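Local coordinates for protein transcriptional regulator (Rhodococcus sp., PDB 2O0Y) that probably binds DNA and regulates transcription as a member of the IclR family, with a helix-turn-helix domain joined to a C-terminal domain of the GAF clan, at residues Pro96-Asp101 with Ser252-Pro257; Glu163-Val168 with Asp180-Lys185; Leu208-Val213 with Ala246-Ile251. All blocks are in the same frame, centred on the assembly; numbering follows the deposited sequence.

Overall arrangement
Interactions 1 and 3 are neighbours on the C-terminal domain, their centres 11 Å apart, and both use helix 237-254. Interaction 3 lays that helix on one face of the six-stranded antiparallel sheet, at strand 205-213; interaction 1 packs its C-terminal end against the start of helix 97-110. They touch through S252, whose OG probably hydrogen-bonds V213 N, and through V99 on I251. Interaction 2 joins helices 165-171 and 178-192 on the opposite side of the chain's centre from interaction 1, their centres 30 Å apart; its centre is 22 Å from that of interaction 3. Along the chain, interaction 1 closes around the other two, and interaction 2 is complete before interaction 3 begins.

Interaction 1: Pro96-Asp101 with Ser252-Pro257; sequences PEEVVD and SAIGLP
P96 lies opposite L256 and V99 opposite I254, with CA-CA separations of 7.0 and 7.4 Å. P96 is the N-cap residue of helix 97-110, while G255, the first residue beyond helix 237-254, has a positive phi of 107°, a backbone shape suited to glycine, and the chain then runs on through L256 and P257. The contact is mainly apolar. The P96 ring sits over that loop: its CG is 3.6 Å from G255 O and 3.9 Å from P257 CD, the two proline rings approaching by these corners. G255 O is buried here without a polar partner in the model. V99 and I254 slide past one another in opposite directions, V99 CG2 lying 3.7 Å from I254 CG2. The other branch, V99 CG1, is anti to its own backbone N (chi1 160°) and points to L256, whose CD2 is 4.1 Å away; these two side chains meet at about a right angle. At the exposed margin, E98, extended beyond CG, passes at a slant over the end of I254, OE1 3.9 Å from I254 CD1, a van der Waals contact. V99 and L256 also pack on I251 of helix 237-254, and L256 reaches L212 on strand 205-213. P257 O accepts a hydrogen bond from W93 NE1, tying the C-terminal loop to the chain just ahead of helix 97-110.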
ATOM      1  N   PRO B  96       0.110  10.562 -16.414  1.00 28.90           N
ATOM      2  CA  PRO B  96      -0.319  11.858 -16.927  1.00 29.59           C
ATOM      3  C   PRO B  96      -1.011  11.681 -18.293  1.00 30.48           C
ATOM      4  O   PRO B  96      -0.630  10.790 -19.077  1.00 29.03           O
ATOM      5  CB  PRO B  96       0.996  12.606 -17.077  1.00 29.62           C
ATOM      6  CG  PRO B  96       1.887  12.037 -16.065  1.00 29.25           C
ATOM      7  CD  PRO B  96       1.550  10.566 -16.071  1.00 29.70           C
ATOM      8  N   GLU B  97      -2.041  12.480 -18.570  1.00 29.93           N
ATOM      9  CA  GLU B  97      -2.780  12.345 -19.814  1.00 30.69           C
ATOM     10  C   GLU B  97      -1.840  12.499 -21.034  1.00 30.36           C
ATOM     11  O   GLU B  97      -2.036  11.831 -22.055  1.00 31.44           O
ATOM     12  CB  GLU B  97      -4.038  13.267 -19.810  1.00 31.87           C
ATOM     13  CG  GLU B  97      -4.003  14.452 -20.706  1.00 32.08           C
ATOM     14  CD  GLU B  97      -5.264  15.356 -20.539  1.00 33.20           C
ATOM     15  N   GLU B  98      -0.791  13.315 -20.920  1.00 29.54           N
ATOM     16  CA  GLU B  98       0.228  13.422 -21.996  1.00 29.22           C
ATOM     17  C   GLU B  98       1.024  12.149 -22.198  1.00 28.62           C
ATOM     18  O   GLU B  98       1.492  11.891 -23.297  1.00 27.32           O
ATOM     19  CB  GLU B  98       1.240  14.526 -21.715  1.00 30.53           C
ATOM     20  CG  GLU B  98       0.728  15.928 -21.992  1.00 35.32           C
ATOM     21  CD  GLU B  98       1.845  16.980 -21.924  1.00 41.39           C
ATOM     22  OE1 GLU B  98       2.918  16.684 -21.302  1.00 44.09           O
ATOM     23  OE2 GLU B  98       1.628  18.104 -22.475  1.00 46.69           O
ATOM     24  N   VAL B  99       1.213  11.374 -21.133  1.00 27.03           N
ATOM     25  CA  VAL B  99       1.844  10.056 -21.273  1.00 26.57           C
ATOM     26  C   VAL B  99       0.869   9.081 -21.973  1.00 27.19           C
ATOM     27  O   VAL B  99       1.251   8.312 -22.853  1.00 27.93           O
ATOM     28  CB  VAL B  99       2.246   9.530 -19.894  1.00 26.87           C
ATOM     29  CG1 VAL B  99       2.449   7.983 -19.904  1.00 22.93           C
ATOM     30  CG2 VAL B  99       3.498  10.343 -19.343  1.00 24.75           C
ATOM     31  N   VAL B 100      -0.392   9.087 -21.589  1.00 28.24           N
ATOM     32  CA  VAL B 100      -1.394   8.278 -22.325  1.00 29.11           C
ATOM     33  C   VAL B 100      -1.456   8.653 -23.817  1.00 29.03           C
ATOM     34  O   VAL B 100      -1.436   7.760 -24.676  1.00 30.21           O
ATOM     35  CB  VAL B 100      -2.763   8.312 -21.659  1.00 30.50           C
ATOM     36  CG1 VAL B 100      -3.698   7.367 -22.363  1.00 30.62           C
ATOM     37  CG2 VAL B 100      -2.608   7.850 -20.178  1.00 28.01           C
ATOM     38  N   ASP B 101      -1.456   9.941 -24.137  1.00 29.26           N
ATOM     39  CA  ASP B 101      -1.349  10.370 -25.558  1.00 29.48           C
ATOM     40  C   ASP B 101      -0.142   9.731 -26.258  1.00 29.07           C
ATOM     41  O   ASP B 101      -0.260   9.217 -27.375  1.00 28.31           O
ATOM     42  CB  ASP B 101      -1.226  11.891 -25.703  1.00 30.07           C
ATOM     43  CG  ASP B 101      -2.459  12.621 -25.250  1.00 33.38           C
ATOM     44  OD1 ASP B 101      -3.522  11.986 -25.125  1.00 33.69           O
ATOM     45  OD2 ASP B 101      -2.346  13.851 -24.992  1.00 36.64           O
ATOM     46  N   SER B 252       9.614   9.285 -19.921  1.00 26.30           N
ATOM     47  CA  SER B 252      10.528   9.468 -18.810  1.00 26.76           C
ATOM     48  C   SER B 252      10.790  10.973 -18.622  1.00 27.57           C
ATOM     49  O   SER B 252      10.887  11.439 -17.487  1.00 26.47           O
ATOM     50  CB  SER B 252      11.844   8.713 -19.018  1.00 26.19           C
ATOM     51  OG  SER B 252      11.647   7.311 -18.898  1.00 28.06           O
ATOM     52  N   ALA B 253      10.888  11.730 -19.720  1.00 26.69           N
ATOM     53  CA  ALA B 253      11.060  13.202 -19.579  1.00 26.85           C
ATOM     54  C   ALA B 253       9.905  13.867 -18.837  1.00 27.54           C
ATOM     55  O   ALA B 253      10.144  14.740 -18.013  1.00 27.06           O
ATOM     56  CB  ALA B 253      11.302  13.889 -20.924  1.00 28.38           C
ATOM     57  N   ILE B 254       8.674  13.469 -19.152  1.00 28.03           N
ATOM     58  CA  ILE B 254       7.455  13.978 -18.500  1.00 28.89           C
ATOM     59  C   ILE B 254       7.407  13.511 -17.044  1.00 29.37           C
ATOM     60  O   ILE B 254       7.139  14.302 -16.139  1.00 28.95           O
ATOM     61  CB  ILE B 254       6.180  13.477 -19.266  1.00 29.30           C
ATOM     62  CG1 ILE B 254       6.046  14.219 -20.591  1.00 29.24           C
ATOM     63  CG2 ILE B 254       4.890  13.690 -18.466  1.00 30.45           C
ATOM     64  CD1 ILE B 254       5.169  13.500 -21.603  1.00 28.28           C
ATOM     65  N   GLY B 255       7.594  12.208 -16.823  1.00 28.89           N
ATOM     66  CA  GLY B 255       7.669  11.698 -15.475  1.00 29.92           C
ATOM     67  C   GLY B 255       6.412  10.933 -15.129  1.00 31.32           C
ATOM     68  O   GLY B 255       5.363  11.175 -15.741  1.00 32.10           O
ATOM     69  N   LEU B 256       6.502  10.021 -14.155  1.00 29.42           N
ATOM     70  CA  LEU B 256       5.366   9.173 -13.816  1.00 28.76           C
ATOM     71  C   LEU B 256       5.062   9.307 -12.330  1.00 29.84           C
ATOM     72  O   LEU B 256       5.433   8.439 -11.565  1.00 28.76           O
ATOM     73  CB  LEU B 256       5.659   7.724 -14.168  1.00 28.65           C
ATOM     74  CG  LEU B 256       5.720   7.404 -15.683  1.00 27.14           C
ATOM     75  CD1 LEU B 256       6.359   6.060 -15.890  1.00 28.97           C
ATOM     76  CD2 LEU B 256       4.298   7.408 -16.287  1.00 28.77           C
ATOM     77  N   PRO B 257       4.397  10.407 -11.939  1.00 30.97           N
ATOM     78  CA  PRO B 257       4.060  10.648 -10.530  1.00 32.47           C
ATOM     79  C   PRO B 257       3.308   9.445  -9.968  1.00 33.92           C
ATOM     80  O   PRO B 257       2.361   8.959 -10.585  1.00 35.37           O
ATOM     81  CB  PRO B 257       3.156  11.875 -10.614  1.00 32.00           C
ATOM     82  CG  PRO B 257       3.660  12.614 -11.835  1.00 32.49           C
ATOM     83  CD  PRO B 257       3.888  11.496 -12.806  1.00 30.44           C
TER

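Interaction 2: Glu163-Val168 with Asp180-Lys185; sequences ELIDDV and DQLREK
R183 and D166 supply the polar link between helices 178-192 and 165-171. R183 NH2 donates to D166 OD1 at 2.7 Å with an N-H...O angle of 158°. The carboxylate oxygen lies almost in the guanidinium plane, but the donor comes in from well above the carboxylate plane, and the two flat groups stand 77° apart. The arginine chain runs back toward the start of its helix, and a bend at chi3 (-75°) turns the guanidinium toward helix 165-171; NH1 keeps a longer salt bridge of 3.4 Å to D180 OD1. One guanidinium thus joins two acids, one on each helix.

The apolar part lies beside this network. I165 CG2 lies over one face of the R183 guanidinium, toward its rim, 4.1 Å from NH2, and also packs on the arginine backbone, while I165 CD1 reaches R183 CA. V168 CG1 meets L182 CD2 at 3.8 Å, the side chains crossing at about a right angle. L182 CD2 also lies 4.3 Å from I165 CG2. V168 also packs on L122, L148 and W149, and I165 on V186 of helix 178-192.

D166 OD1 and D180 OD1 are 5.7 Å apart, so the arginine charge probably offsets their mutual repulsion. The contact is amphipathic: buried aliphatic groups join the helices on the inside, and an ion-pair network ties them together at the more exposed margin.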
ATOM      1  N   GLU B 163      18.516  -8.289  -6.999  1.00 31.39           N
ATOM      2  CA  GLU B 163      18.488  -9.119  -5.777  1.00 31.70           C
ATOM      3  C   GLU B 163      17.314 -10.111  -5.801  1.00 31.81           C
ATOM      4  O   GLU B 163      17.279 -11.058  -5.002  1.00 31.39           O
ATOM      5  CB  GLU B 163      18.426  -8.260  -4.516  1.00 31.78           C
ATOM      6  CG  GLU B 163      17.034  -7.699  -4.159  1.00 31.30           C
ATOM      7  CD  GLU B 163      16.655  -6.501  -4.966  1.00 34.33           C
ATOM      8  OE1 GLU B 163      17.554  -5.945  -5.656  1.00 31.70           O
ATOM      9  OE2 GLU B 163      15.447  -6.124  -4.918  1.00 36.22           O
ATOM     10  N   LEU B 164      16.377  -9.893  -6.727  1.00 30.90           N
ATOM     11  CA  LEU B 164      15.194 -10.735  -6.837  1.00 30.93           C
ATOM     12  C   LEU B 164      15.290 -11.817  -7.907  1.00 30.21           C
ATOM     13  O   LEU B 164      14.413 -12.672  -7.998  1.00 30.16           O
ATOM     14  CB  LEU B 164      13.947  -9.881  -7.079  1.00 31.04           C
ATOM     15  CG  LEU B 164      13.473  -9.026  -5.895  1.00 32.30           C
ATOM     16  CD1 LEU B 164      12.086  -8.518  -6.179  1.00 33.56           C
ATOM     17  CD2 LEU B 164      13.485  -9.798  -4.596  1.00 32.55           C
ATOM     18  N   ILE B 165      16.347 -11.786  -8.710  1.00 29.55           N
ATOM     19  CA  ILE B 165      16.444 -12.689  -9.857  1.00 28.01           C
ATOM     20  C   ILE B 165      16.360 -14.183  -9.448  1.00 28.10           C
ATOM     21  O   ILE B 165      15.571 -14.957 -10.015  1.00 26.90           O
ATOM     22  CB  ILE B 165      17.664 -12.333 -10.746  1.00 28.31           C
ATOM     23  CG1 ILE B 165      17.314 -11.085 -11.595  1.00 27.97           C
ATOM     24  CG2 ILE B 165      18.033 -13.495 -11.657  1.00 27.25           C
ATOM     25  CD1 ILE B 165      18.429 -10.584 -12.502  1.00 29.70           C
ATOM     26  N   ASP B 166      17.119 -14.568  -8.429  1.00 27.54           N
ATOM     27  CA  ASP B 166      17.108 -15.959  -7.976  1.00 28.87           C
ATOM     28  C   ASP B 166      15.701 -16.444  -7.610  1.00 28.77           C
ATOM     29  O   ASP B 166      15.298 -17.541  -8.004  1.00 27.72           O
ATOM     30  CB  ASP B 166      18.057 -16.153  -6.795  1.00 28.92           C
ATOM     31  CG  ASP B 166      19.503 -16.347  -7.221  1.00 31.62           C
ATOM     32  OD1 ASP B 166      19.756 -16.710  -8.391  1.00 35.11           O
ATOM     33  OD2 ASP B 166      20.401 -16.151  -6.372  1.00 34.24           O
ATOM     34  N   ASP B 167      14.961 -15.621  -6.864  1.00 29.60           N
ATOM     35  CA  ASP B 167      13.647 -16.020  -6.383  1.00 30.74           C
ATOM     36  C   ASP B 167      12.650 -16.125  -7.533  1.00 30.91           C
ATOM     37  O   ASP B 167      11.862 -17.075  -7.596  1.00 31.56           O
ATOM     38  CB  ASP B 167      13.142 -15.065  -5.299  1.00 31.08           C
ATOM     39  CG  ASP B 167      13.993 -15.096  -4.038  1.00 32.85           C
ATOM     40  OD1 ASP B 167      14.630 -16.142  -3.695  1.00 33.56           O
ATOM     41  OD2 ASP B 167      14.010 -14.040  -3.374  1.00 34.96           O
ATOM     42  N   VAL B 168      12.695 -15.156  -8.444  1.00 31.04           N
ATOM     43  CA  VAL B 168      11.913 -15.175  -9.680  1.00 30.98           C
ATOM     44  C   VAL B 168      12.247 -16.441 -10.478  1.00 31.80           C
ATOM     45  O   VAL B 168      11.361 -17.052 -11.073  1.00 32.12           O
ATOM     46  CB  VAL B 168      12.205 -13.908 -10.529  1.00 31.63           C
ATOM     47  CG1 VAL B 168      11.758 -14.065 -11.983  1.00 29.89           C
ATOM     48  CG2 VAL B 168      11.547 -12.680  -9.902  1.00 31.24           C
ATOM     49  N   ASP B 180      21.074 -18.302 -13.392  1.00 34.36           N
ATOM     50  CA  ASP B 180      22.200 -17.772 -14.165  1.00 34.83           C
ATOM     51  C   ASP B 180      21.816 -17.255 -15.546  1.00 34.59           C
ATOM     52  O   ASP B 180      22.294 -16.187 -15.935  1.00 34.21           O
ATOM     53  CB  ASP B 180      23.292 -18.844 -14.312  1.00 35.37           C
ATOM     54  CG  ASP B 180      23.875 -19.277 -12.979  1.00 36.73           C
ATOM     55  OD1 ASP B 180      23.722 -18.534 -11.984  1.00 39.91           O
ATOM     56  OD2 ASP B 180      24.510 -20.358 -12.930  1.00 38.97           O
ATOM     57  N   GLN B 181      20.952 -17.999 -16.257  1.00 34.17           N
ATOM     58  CA  GLN B 181      20.487 -17.629 -17.599  1.00 34.15           C
ATOM     59  C   GLN B 181      19.694 -16.313 -17.564  1.00 34.37           C
ATOM     60  O   GLN B 181      20.029 -15.349 -18.255  1.00 34.55           O
ATOM     61  CB  GLN B 181      19.604 -18.733 -18.203  1.00 33.98           C
ATOM     62  CG  GLN B 181      20.270 -20.092 -18.403  1.00 34.95           C
ATOM     63  N   LEU B 182      18.638 -16.289 -16.754  1.00 33.77           N
ATOM     64  CA  LEU B 182      17.883 -15.082 -16.517  1.00 33.54           C
ATOM     65  C   LEU B 182      18.762 -13.872 -16.158  1.00 33.66           C
ATOM     66  O   LEU B 182      18.600 -12.809 -16.742  1.00 33.58           O
ATOM     67  CB  LEU B 182      16.814 -15.328 -15.454  1.00 33.73           C
ATOM     68  CG  LEU B 182      15.729 -14.254 -15.277  1.00 33.00           C
ATOM     69  CD1 LEU B 182      14.958 -13.947 -16.587  1.00 34.94           C
ATOM     70  CD2 LEU B 182      14.756 -14.651 -14.194  1.00 31.95           C
ATOM     71  N   ARG B 183      19.702 -14.042 -15.227  1.00 33.74           N
ATOM     72  CA  ARG B 183      20.648 -12.980 -14.836  1.00 34.17           C
ATOM     73  C   ARG B 183      21.425 -12.413 -16.044  1.00 34.60           C
ATOM     74  O   ARG B 183      21.661 -11.198 -16.131  1.00 34.36           O
ATOM     75  CB  ARG B 183      21.623 -13.500 -13.766  1.00 34.30           C
ATOM     76  CG  ARG B 183      22.464 -12.427 -13.050  1.00 35.99           C
ATOM     77  CD  ARG B 183      23.307 -13.008 -11.896  1.00 40.10           C
ATOM     78  NE  ARG B 183      22.434 -13.289 -10.759  1.00 44.19           N
ATOM     79  CZ  ARG B 183      22.002 -14.497 -10.404  1.00 44.80           C
ATOM     80  NH1 ARG B 183      22.387 -15.584 -11.068  1.00 44.67           N
ATOM     81  NH2 ARG B 183      21.185 -14.612  -9.369  1.00 45.58           N
ATOM     82  N   GLU B 184      21.802 -13.290 -16.973  1.00 34.65           N
ATOM     83  CA  GLU B 184      22.611 -12.883 -18.124  1.00 35.85           C
ATOM     84  C   GLU B 184      21.762 -12.114 -19.138  1.00 35.96           C
ATOM     85  O   GLU B 184      22.183 -11.074 -19.645  1.00 35.99           O
ATOM     86  CB  GLU B 184      23.333 -14.080 -18.772  1.00 35.91           C
ATOM     87  CG  GLU B 184      24.414 -14.742 -17.867  1.00 38.42           C
ATOM     88  CD  GLU B 184      25.390 -15.665 -18.631  1.00 41.56           C
ATOM     89  OE1 GLU B 184      25.242 -15.791 -19.875  1.00 43.21           O
ATOM     90  OE2 GLU B 184      26.312 -16.260 -17.992  1.00 42.12           O
ATOM     91  N   LYS B 185      20.544 -12.593 -19.384  1.00 36.07           N
ATOM     92  CA  LYS B 185      19.638 -11.904 -20.297  1.00 35.97           C
ATOM     93  C   LYS B 185      19.256 -10.511 -19.746  1.00 36.10           C
ATOM     94  O   LYS B 185      19.196  -9.545 -20.510  1.00 35.72           O
ATOM     95  CB  LYS B 185      18.407 -12.751 -20.579  1.00 36.37           C
ATOM     96  CG  LYS B 185      18.726 -14.130 -21.212  1.00 37.93           C
ATOM     97  CD  LYS B 185      17.450 -15.009 -21.363  1.00 41.65           C
ATOM     98  CE  LYS B 185      16.667 -15.138 -20.035  1.00 39.88           C
ATOM     99  NZ  LYS B 185      15.302 -15.759 -20.130  1.00 41.13           N
TER

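Interaction 3: Leu208-Val213 with Ala246-Ile251; sequences LSFPLV and AAAEEI
A248 presents its methyl to strand 205-213 and receives side chains from two strand residues. Its CB lies 3.7 Å from F210 CB and 3.8 Å from L212 CD2, so the methyl touches the root of the phenylalanine on one flank and a leucine methyl on another. The F210 ring, with CG anti to the carbonyl carbon (chi1 -88°), runs back along the helix to T244 and R245 and meets the ring of Y194 with the planes at about 25°. L212 reaches the helix with its CD2 branch, which comes to 3.6 Å from A248 CA. The same methyl is 3.9 Å from I251 CG2, nearly one turn further on, and the L212 and I251 side chains lie at a slant to each other. I251 CG2 also meets the other leucine methyl, L212 CD1, at 4.1 Å. The strand and helix segments run nearly parallel, 9° apart, with their axes 7.9 Å from each other at closest approach, a spacing consistent with the small alanine at the closest point.

A water donates to P211 O at 2.8 Å and, weakly, to A248 O. F210 and L212 pair through their backbones with strand 219-228. Their side chains meet helix 237-254, whereas S209 and P211 touch helix 152-157 on the other face. The chemistry is thus chiefly that of a buried apolar interface: shape and van der Waals packing join helix to sheet, and the water links two backbone carbonyls, one of them weakly, which as acceptors cannot bond to each other.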
ATOM      1  N   LEU B 208       8.488  -6.285 -27.152  1.00 25.26           N
ATOM      2  CA  LEU B 208       9.643  -5.377 -27.098  1.00 25.98           C
ATOM      3  C   LEU B 208       9.372  -4.480 -25.888  1.00 26.43           C
ATOM      4  O   LEU B 208       8.295  -3.895 -25.809  1.00 25.61           O
ATOM      5  CB  LEU B 208       9.657  -4.515 -28.357  1.00 26.69           C
ATOM      6  CG  LEU B 208      10.542  -3.264 -28.440  1.00 27.63           C
ATOM      7  CD1 LEU B 208      12.053  -3.610 -28.382  1.00 29.00           C
ATOM      8  CD2 LEU B 208      10.206  -2.577 -29.744  1.00 27.43           C
ATOM      9  N   SER B 209      10.342  -4.327 -24.987  1.00 25.65           N
ATOM     10  CA  SER B 209      10.172  -3.491 -23.788  1.00 25.16           C
ATOM     11  C   SER B 209      11.313  -2.498 -23.611  1.00 25.53           C
ATOM     12  O   SER B 209      12.473  -2.840 -23.807  1.00 26.48           O
ATOM     13  CB  SER B 209      10.105  -4.359 -22.525  1.00 24.90           C
ATOM     14  OG  SER B 209       9.532  -3.634 -21.416  1.00 26.25           O
ATOM     15  N   PHE B 210      10.994  -1.246 -23.270  1.00 26.76           N
ATOM     16  CA  PHE B 210      12.022  -0.240 -22.949  1.00 25.51           C
ATOM     17  C   PHE B 210      11.817   0.164 -21.480  1.00 25.92           C
ATOM     18  O   PHE B 210      10.676   0.214 -21.020  1.00 24.88           O
ATOM     19  CB  PHE B 210      11.861   1.022 -23.838  1.00 26.52           C
ATOM     20  CG  PHE B 210      12.607   0.931 -25.145  1.00 26.50           C
ATOM     21  CD1 PHE B 210      12.102   0.182 -26.194  1.00 27.20           C
ATOM     22  CD2 PHE B 210      13.831   1.568 -25.311  1.00 28.17           C
ATOM     23  CE1 PHE B 210      12.799   0.066 -27.421  1.00 27.80           C
ATOM     24  CE2 PHE B 210      14.518   1.458 -26.530  1.00 27.16           C
ATOM     25  CZ  PHE B 210      13.996   0.713 -27.566  1.00 27.24           C
ATOM     26  N   PRO B 211      12.915   0.532 -20.769  1.00 26.57           N
ATOM     27  CA  PRO B 211      12.742   1.011 -19.420  1.00 27.26           C
ATOM     28  C   PRO B 211      12.144   2.414 -19.412  1.00 27.82           C
ATOM     29  O   PRO B 211      12.490   3.257 -20.249  1.00 27.95           O
ATOM     30  CB  PRO B 211      14.186   1.073 -18.864  1.00 27.04           C
ATOM     31  CG  PRO B 211      15.080   1.143 -20.035  1.00 27.14           C
ATOM     32  CD  PRO B 211      14.329   0.513 -21.192  1.00 25.45           C
ATOM     33  N   LEU B 212      11.282   2.659 -18.431  1.00 27.36           N
ATOM     34  CA  LEU B 212      10.905   4.028 -18.077  1.00 26.48           C
ATOM     35  C   LEU B 212      11.557   4.305 -16.727  1.00 26.54           C
ATOM     36  O   LEU B 212      11.518   3.444 -15.852  1.00 26.34           O
ATOM     37  CB  LEU B 212       9.376   4.113 -17.932  1.00 26.52           C
ATOM     38  CG  LEU B 212       8.671   3.746 -19.251  1.00 25.97           C
ATOM     39  CD1 LEU B 212       7.142   3.722 -18.940  1.00 25.28           C
ATOM     40  CD2 LEU B 212       9.010   4.804 -20.299  1.00 23.81           C
ATOM     41  N   VAL B 213      12.149   5.497 -16.562  1.00 26.31           N
ATOM     42  CA  VAL B 213      12.954   5.801 -15.357  1.00 26.37           C
ATOM     43  C   VAL B 213      12.439   7.030 -14.606  1.00 27.23           C
ATOM     44  O   VAL B 213      11.721   7.891 -15.198  1.00 27.54           O
ATOM     45  CB  VAL B 213      14.438   5.995 -15.732  1.00 25.85           C
ATOM     46  CG1 VAL B 213      15.019   4.686 -16.399  1.00 26.52           C
ATOM     47  CG2 VAL B 213      14.599   7.113 -16.738  1.00 25.16           C
ATOM     48  N   ALA B 246      11.725   6.366 -28.715  1.00 28.36           N
ATOM     49  CA  ALA B 246      11.341   7.786 -28.608  1.00 27.44           C
ATOM     50  C   ALA B 246      10.264   7.989 -27.558  1.00 27.16           C
ATOM     51  O   ALA B 246      10.329   8.930 -26.784  1.00 25.31           O
ATOM     52  CB  ALA B 246      10.866   8.314 -29.948  1.00 28.07           C
ATOM     53  N   ALA B 247       9.260   7.119 -27.560  1.00 26.49           N
ATOM     54  CA  ALA B 247       8.129   7.230 -26.612  1.00 27.01           C
ATOM     55  C   ALA B 247       8.621   7.083 -25.198  1.00 26.87           C
ATOM     56  O   ALA B 247       8.219   7.841 -24.299  1.00 26.72           O
ATOM     57  CB  ALA B 247       7.108   6.121 -26.924  1.00 27.90           C
ATOM     58  N   ALA B 248       9.467   6.084 -24.965  1.00 26.73           N
ATOM     59  CA  ALA B 248      10.014   5.876 -23.610  1.00 26.80           C
ATOM     60  C   ALA B 248      10.780   7.131 -23.130  1.00 27.14           C
ATOM     61  O   ALA B 248      10.650   7.596 -21.992  1.00 29.34           O
ATOM     62  CB  ALA B 248      10.925   4.628 -23.598  1.00 26.12           C
ATOM     63  N   GLU B 249      11.577   7.690 -24.023  1.00 28.31           N
ATOM     64  CA  GLU B 249      12.386   8.854 -23.698  1.00 28.54           C
ATOM     65  C   GLU B 249      11.445   9.995 -23.308  1.00 28.66           C
ATOM     66  O   GLU B 249      11.669  10.659 -22.303  1.00 28.74           O
ATOM     67  CB  GLU B 249      13.238   9.250 -24.906  1.00 29.35           C
ATOM     68  CG  GLU B 249      14.379   8.249 -25.187  1.00 32.36           C
ATOM     69  CD  GLU B 249      15.269   8.587 -26.406  1.00 36.72           C
ATOM     70  OE1 GLU B 249      14.954   9.556 -27.158  1.00 40.88           O
ATOM     71  OE2 GLU B 249      16.287   7.859 -26.614  1.00 35.52           O
ATOM     72  N   GLU B 250      10.416  10.230 -24.127  1.00 28.11           N
ATOM     73  CA  GLU B 250       9.428  11.304 -23.904  1.00 28.07           C
ATOM     74  C   GLU B 250       8.655  11.122 -22.602  1.00 26.97           C
ATOM     75  O   GLU B 250       8.437  12.065 -21.887  1.00 26.39           O
ATOM     76  CB  GLU B 250       8.453  11.363 -25.071  1.00 28.74           C
ATOM     77  CG  GLU B 250       9.115  11.891 -26.378  1.00 31.25           C
ATOM     78  CD  GLU B 250       8.334  11.555 -27.626  1.00 36.68           C
ATOM     79  OE1 GLU B 250       7.119  11.354 -27.550  1.00 38.08           O
ATOM     80  OE2 GLU B 250       8.942  11.496 -28.718  1.00 41.92           O
ATOM     81  N   ILE B 251       8.211   9.893 -22.325  1.00 26.39           N
ATOM     82  CA  ILE B 251       7.474   9.566 -21.084  1.00 25.90           C
ATOM     83  C   ILE B 251       8.372   9.737 -19.840  1.00 26.15           C
ATOM     84  O   ILE B 251       7.950  10.292 -18.805  1.00 29.26           O
ATOM     85  CB  ILE B 251       6.874   8.104 -21.176  1.00 24.51           C
ATOM     86  CG1 ILE B 251       5.719   8.068 -22.187  1.00 24.51           C
ATOM     87  CG2 ILE B 251       6.394   7.637 -19.839  1.00 24.61           C
ATOM     88  CD1 ILE B 251       5.361   6.608 -22.605  1.00 24.93           C
TER
HETATM   89  O   HOH W   1      13.179   6.006 -20.540  1.00 39.58           O